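Long-range contact in hypothetical protein TM0723 (Thermotoga maritima, PDB 1VMJ), which is of unknown function but may act as a thiamin phosphate synthase, and belongs to the YjbQ (UPF0047) family: residues H23-T34 and Q130-P141. Numbering follows the deposited sequence.
With SO4 (sulfate ion), chain C.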
loop_
_atom_site.group_PDB
_atom_site.type_symbol
_atom_site.label_atom_id
_atom_site.label_comp_id
_atom_site.label_asym_id
_atom_site.label_seq_id
_atom_site.Cartn_x
_atom_site.Cartn_y
_atom_site.Cartn_z
ATOM N N HIS A 23 -18.007 -3.797 14.454
ATOM C CA HIS A 23 -17.854 -4.650 15.620
ATOM C C HIS A 23 -18.185 -6.047 15.135
ATOM O O HIS A 23 -19.357 -6.436 15.084
ATOM C CB HIS A 23 -18.800 -4.226 16.746
ATOM C CG HIS A 23 -18.555 -4.923 18.057
ATOM N ND1 HIS A 23 -18.892 -6.240 18.281
ATOM C CD2 HIS A 23 -17.974 -4.486 19.199
ATOM C CE1 HIS A 23 -18.551 -6.575 19.513
ATOM N NE2 HIS A 23 -17.996 -5.528 20.095
ATOM N N THR A 24 -17.179 -6.803 14.709
ATOM C CA THR A 24 -17.444 -8.062 14.059
ATOM C C THR A 24 -17.802 -9.147 15.075
ATOM O O THR A 24 -17.335 -9.141 16.209
ATOM C CB THR A 24 -16.246 -8.504 13.232
ATOM O OG1 THR A 24 -15.121 -8.708 14.096
ATOM C CG2 THR A 24 -15.911 -7.433 12.202
ATOM N N LYS A 25 -18.608 -10.102 14.623
ATOM C CA LYS A 25 -19.030 -11.216 15.461
ATOM C C LYS A 25 -17.851 -12.135 15.798
ATOM O O LYS A 25 -17.775 -12.698 16.899
ATOM C CB LYS A 25 -20.122 -12.009 14.744
ATOM C CG LYS A 25 -20.580 -13.256 15.497
ATOM C CD LYS A 25 -21.790 -13.905 14.839
ATOM C CE LYS A 25 -22.086 -15.261 15.469
ATOM N NZ LYS A 25 -23.503 -15.678 15.259
ATOM N N ARG A 26 -16.940 -12.284 14.844
ATOM C CA ARG A 26 -15.810 -13.186 15.008
ATOM C C ARG A 26 -14.486 -12.437 14.909
ATOM O O ARG A 26 -14.424 -11.263 14.573
ATOM C CB ARG A 26 -15.872 -14.273 13.942
ATOM C CG ARG A 26 -17.242 -14.980 13.870
ATOM C CD ARG A 26 -17.260 -16.173 12.917
ATOM N NE ARG A 26 -18.492 -16.965 13.038
ATOM C CZ ARG A 26 -19.658 -16.696 12.436
ATOM N NH1 ARG A 26 -19.795 -15.633 11.649
ATOM N NH2 ARG A 26 -20.703 -17.497 12.627
ATOM N N ARG A 27 -13.410 -13.145 15.183
ATOM C CA ARG A 27 -12.077 -12.557 15.188
ATOM C C ARG A 27 -11.677 -11.966 13.830
ATOM O O ARG A 27 -11.071 -10.882 13.768
ATOM C CB ARG A 27 -11.045 -13.623 15.590
ATOM C CG ARG A 27 -9.646 -13.100 15.801
ATOM C CD ARG A 27 -8.716 -14.237 16.094
ATOM N NE ARG A 27 -7.318 -13.824 16.146
ATOM C CZ ARG A 27 -6.658 -13.570 17.264
ATOM N NH1 ARG A 27 -7.258 -13.677 18.440
ATOM N NH2 ARG A 27 -5.375 -13.219 17.210
ATOM N N ARG A 28 -11.952 -12.742 12.781
ATOM C CA ARG A 28 -11.606 -12.340 11.428
ATOM C C ARG A 28 -12.856 -12.317 10.549
ATOM O O ARG A 28 -13.704 -13.213 10.642
ATOM C CB ARG A 28 -10.565 -13.276 10.815
ATOM C CG ARG A 28 -9.259 -13.351 11.598
ATOM C CD ARG A 28 -8.096 -13.894 10.785
ATOM N NE ARG A 28 -8.166 -15.341 10.651
ATOM C CZ ARG A 28 -7.761 -16.204 11.588
ATOM N NH1 ARG A 28 -7.261 -15.775 12.732
ATOM N NH2 ARG A 28 -7.876 -17.509 11.384
ATOM N N GLU A 29 -12.926 -11.323 9.672
ATOM C CA GLU A 29 -14.058 -11.124 8.773
ATOM C C GLU A 29 -13.693 -10.150 7.673
ATOM O O GLU A 29 -12.936 -9.232 7.924
ATOM C CB GLU A 29 -15.279 -10.590 9.542
ATOM C CG GLU A 29 -16.536 -10.537 8.664
ATOM C CD GLU A 29 -17.809 -10.111 9.390
ATOM O OE1 GLU A 29 -17.784 -9.945 10.630
ATOM O OE2 GLU A 29 -18.846 -9.962 8.680
ATOM N N PHE A 30 -14.205 -10.375 6.459
ATOM C CA PHE A 30 -14.133 -9.384 5.391
ATOM C C PHE A 30 -15.520 -8.788 5.215
ATOM O O PHE A 30 -16.510 -9.533 5.113
ATOM C CB PHE A 30 -13.664 -10.011 4.086
ATOM C CG PHE A 30 -12.312 -10.660 4.183
ATOM C CD1 PHE A 30 -11.172 -9.904 4.370
ATOM C CD2 PHE A 30 -12.177 -12.042 4.070
ATOM C CE1 PHE A 30 -9.927 -10.508 4.452
ATOM C CE2 PHE A 30 -10.930 -12.649 4.160
ATOM C CZ PHE A 30 -9.813 -11.887 4.344
ATOM N N ILE A 31 -15.594 -7.473 5.176
ATOM C CA ILE A 31 -16.861 -6.773 5.009
ATOM C C ILE A 31 -16.789 -5.852 3.801
ATOM O O ILE A 31 -15.911 -5.017 3.731
ATOM C CB ILE A 31 -17.211 -5.966 6.267
ATOM C CG1 ILE A 31 -17.355 -6.911 7.462
ATOM C CG2 ILE A 31 -18.507 -5.158 6.054
ATOM C CD1 ILE A 31 -17.617 -6.227 8.753
ATOM N N ASN A 32 -17.701 -6.031 2.842
ATOM C CA ASN A 32 -17.752 -5.156 1.669
ATOM C C ASN A 32 -18.303 -3.792 2.101
ATOM O O ASN A 32 -19.442 -3.665 2.529
ATOM C CB ASN A 32 -18.601 -5.781 0.551
ATOM C CG ASN A 32 -18.507 -5.039 -0.735
ATOM O OD1 ASN A 32 -18.251 -3.834 -0.749
ATOM N ND2 ASN A 32 -18.729 -5.753 -1.844
ATOM N N ILE A 33 -17.466 -2.759 1.997
ATOM C CA ILE A 33 -17.842 -1.393 2.398
ATOM C C ILE A 33 -18.048 -0.447 1.202
ATOM O O ILE A 33 -18.262 0.758 1.363
ATOM C CB ILE A 33 -16.822 -0.765 3.396
ATOM C CG1 ILE A 33 -15.428 -0.593 2.803
ATOM C CG2 ILE A 33 -16.841 -1.610 4.656
ATOM C CD1 ILE A 33 -14.482 0.147 3.777
ATOM N N THR A 34 -18.005 -0.993 -0.018
ATOM C CA THR A 34 -18.163 -0.178 -1.188
ATOM C C THR A 34 -19.391 0.727 -1.156
ATOM O O THR A 34 -19.265 1.923 -1.449
ATOM C CB THR A 34 -18.146 -1.008 -2.489
ATOM O OG1 THR A 34 -17.134 -2.022 -2.435
ATOM C CG2 THR A 34 -17.911 -0.106 -3.676
ATOM N N GLN A 130 -13.977 -3.929 -5.593
ATOM C CA GLN A 130 -14.820 -3.708 -4.432
ATOM C C GLN A 130 -13.941 -3.428 -3.231
ATOM O O GLN A 130 -12.873 -4.006 -3.096
ATOM C CB GLN A 130 -15.690 -4.926 -4.160
ATOM C CG GLN A 130 -16.746 -5.227 -5.214
ATOM C CD GLN A 130 -17.932 -4.300 -5.162
ATOM O OE1 GLN A 130 -18.725 -4.349 -4.236
ATOM N NE2 GLN A 130 -18.022 -3.412 -6.128
ATOM N N VAL A 131 -14.394 -2.541 -2.357
ATOM C CA VAL A 131 -13.608 -2.138 -1.196
ATOM C C VAL A 131 -14.089 -2.917 0.027
ATOM O O VAL A 131 -15.280 -3.036 0.294
ATOM C CB VAL A 131 -13.763 -0.639 -0.891
ATOM C CG1 VAL A 131 -12.740 -0.217 0.174
ATOM C CG2 VAL A 131 -13.591 0.216 -2.148
ATOM N N PHE A 132 -13.106 -3.456 0.747
ATOM C CA PHE A 132 -13.313 -4.269 1.945
ATOM C C PHE A 132 -12.629 -3.725 3.167
ATOM O O PHE A 132 -11.505 -3.188 3.101
ATOM C CB PHE A 132 -12.790 -5.693 1.705
ATOM C CG PHE A 132 -13.628 -6.448 0.751
ATOM C CD1 PHE A 132 -13.362 -6.412 -0.620
ATOM C CD2 PHE A 132 -14.729 -7.140 1.196
ATOM C CE1 PHE A 132 -14.181 -7.073 -1.516
ATOM C CE2 PHE A 132 -15.560 -7.788 0.283
ATOM C CZ PHE A 132 -15.264 -7.734 -1.069
ATOM N N TYR A 133 -13.322 -3.898 4.286
ATOM C CA TYR A 133 -12.713 -3.853 5.601
ATOM C C TYR A 133 -12.296 -5.272 5.912
ATOM O O TYR A 133 -13.112 -6.197 5.872
ATOM C CB TYR A 133 -13.709 -3.359 6.667
ATOM C CG TYR A 133 -13.124 -3.288 8.055
ATOM C CD1 TYR A 133 -11.983 -2.542 8.300
ATOM C CD2 TYR A 133 -13.689 -4.003 9.115
ATOM C CE1 TYR A 133 -11.434 -2.471 9.571
ATOM C CE2 TYR A 133 -13.153 -3.927 10.402
ATOM C CZ TYR A 133 -12.014 -3.168 10.606
ATOM O OH TYR A 133 -11.457 -3.102 11.844
ATOM N N GLY A 134 -11.011 -5.445 6.204
ATOM C CA GLY A 134 -10.454 -6.717 6.596
ATOM C C GLY A 134 -10.155 -6.704 8.071
ATOM O O GLY A 134 -9.164 -6.103 8.526
ATOM N N GLU A 135 -11.022 -7.325 8.844
ATOM C CA GLU A 135 -10.846 -7.409 10.275
ATOM C C GLU A 135 -10.006 -8.626 10.636
ATOM O O GLU A 135 -10.368 -9.730 10.263
ATOM C CB GLU A 135 -12.223 -7.533 10.959
ATOM C CG GLU A 135 -12.149 -7.586 12.479
ATOM C CD GLU A 135 -11.494 -6.353 13.036
ATOM O OE1 GLU A 135 -12.207 -5.331 13.222
ATOM O OE2 GLU A 135 -10.271 -6.409 13.267
ATOM N N PHE A 136 -8.900 -8.430 11.362
ATOM C CA PHE A 136 -8.077 -9.544 11.816
ATOM C C PHE A 136 -8.040 -9.727 13.332
ATOM O O PHE A 136 -7.452 -10.678 13.820
ATOM C CB PHE A 136 -6.674 -9.437 11.210
ATOM C CG PHE A 136 -6.706 -9.385 9.711
ATOM C CD1 PHE A 136 -7.234 -10.443 9.008
ATOM C CD2 PHE A 136 -6.284 -8.274 9.007
ATOM C CE1 PHE A 136 -7.319 -10.406 7.631
ATOM C CE2 PHE A 136 -6.366 -8.242 7.637
ATOM C CZ PHE A 136 -6.898 -9.324 6.962
ATOM N N ASP A 137 -8.640 -8.786 14.065
ATOM C CA ASP A 137 -8.738 -8.896 15.528
ATOM C C ASP A 137 -9.997 -8.167 16.009
ATOM O O ASP A 137 -9.939 -7.119 16.660
ATOM C CB ASP A 137 -7.475 -8.341 16.204
ATOM C CG ASP A 137 -7.535 -8.442 17.734
ATOM O OD1 ASP A 137 -8.096 -9.453 18.243
ATOM O OD2 ASP A 137 -7.049 -7.504 18.419
ATOM N N GLY A 138 -11.125 -8.760 15.660
ATOM C CA GLY A 138 -12.430 -8.126 15.838
ATOM C C GLY A 138 -13.106 -8.410 17.166
ATOM O O GLY A 138 -12.445 -8.590 18.170
ATOM N N MET A 139 -14.439 -8.412 17.155
ATOM C CA MET A 139 -15.240 -8.551 18.381
ATOM C C MET A 139 -15.026 -7.396 19.348
ATOM O O MET A 139 -15.167 -7.554 20.561
ATOM C CB MET A 139 -14.992 -9.898 19.071
ATOM C CG MET A 139 -15.178 -11.041 18.123
ATOM S SD MET A 139 -14.962 -12.683 18.851
ATOM C CE MET A 139 -13.305 -12.618 19.469
ATOM N N ARG A 140 -14.714 -6.224 18.801
ATOM C CA ARG A 140 -14.601 -4.994 19.574
ATOM C C ARG A 140 -14.794 -3.863 18.579
ATOM O O ARG A 140 -14.578 -4.062 17.386
ATOM C CB ARG A 140 -13.253 -4.904 20.268
ATOM C CG ARG A 140 -12.054 -4.968 19.347
ATOM C CD ARG A 140 -10.767 -4.962 20.152
ATOM N NE ARG A 140 -9.568 -5.238 19.364
ATOM C CZ ARG A 140 -8.731 -4.324 18.893
ATOM N NH1 ARG A 140 -8.937 -3.036 19.110
ATOM N NH2 ARG A 140 -7.681 -4.697 18.187
ATOM N N PRO A 141 -15.195 -2.668 19.061
ATOM C CA PRO A 141 -15.489 -1.575 18.140
ATOM C C PRO A 141 -14.226 -1.005 17.507
ATOM O O PRO A 141 -13.296 -0.589 18.206
ATOM C CB PRO A 141 -16.160 -0.526 19.038
ATOM C CG PRO A 141 -15.560 -0.773 20.387
ATOM C CD PRO A 141 -15.407 -2.267 20.468
HETATM S S SO4 C . -5.503 -1.675 17.599
HETATM O O1 SO4 C . -6.648 -1.354 18.428
HETATM O O2 SO4 C . -4.340 -2.018 18.395
HETATM O O3 SO4 C . -5.122 -0.505 16.782
HETATM O O4 SO4 C . -5.909 -2.753 16.744
HETATM O O HOH W 1 -14.550 -5.482 14.963
HETATM O O HOH W 2 -6.296 -13.120 13.530
#
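Asn32 and Gln130 join their side-chain amides where strand 29-32 runs antiparallel to strand 130-135. From Asn32 CB, which lies 3.7 Å from Phe132 CE2, the chain leads through CG, anti to the backbone N (chi1 -171°), to an amide with both ends engaged. Asn32 ND2 donates an almost straight bond (173°) to a lone pair of Gln130 OE1 at 2.8 Å, the two amide planes turned 68° apart, and is also hydrogen-bonded to Asp67 OD2. OD1 accepts from Thr34 N, closing an Asx turn, and from Thr34 OG1, which itself receives Val131 N at 2.8 Å. This relay ties the first turn of helix 34-44 to the start of strand 130-135. Paired backbone bonds follow at Ile31 with Tyr133 and Glu29 with Glu135. Phe30 CD1 touches Gly134 CA, and Phe30 CE1 meets Phe136 CZ obliquely at 4.1 Å, while Arg28 CD abuts the edge of the Phe136 ring.

Beyond the strands, Gly138 N bonds Arg27 O. Thr24 OG1 donates to Arg26 O and accepts from Met139 N at 3.1 Å; Gly138 CA packs against this hydroxyl. Water 1 links Thr24 N to Arg140 O and to Glu135 OE1, whose OE2 makes a salt bridge with Lys142; water 2 joins Arg27 NE and Arg28 NH1 to Phe136 O. Both arginines also form salt bridges outside the segments, Arg27 to Asp99 and Asp102, Arg28 to Glu76 and Glu85. The guanidinium of Arg140, in a salt bridge from Arg140 NH2 to Asp137 OD2 (2.9 Å), holds a sulfate, probably from the crystallisation liquor, through NH1 and NH2; His57, Ile58 and Thr59 bind it as well. The arrangement is that of an edge-strand pairing in a three-stranded antiparallel sheet, with strand 130-135 in the middle and strand 60-65 on its other side.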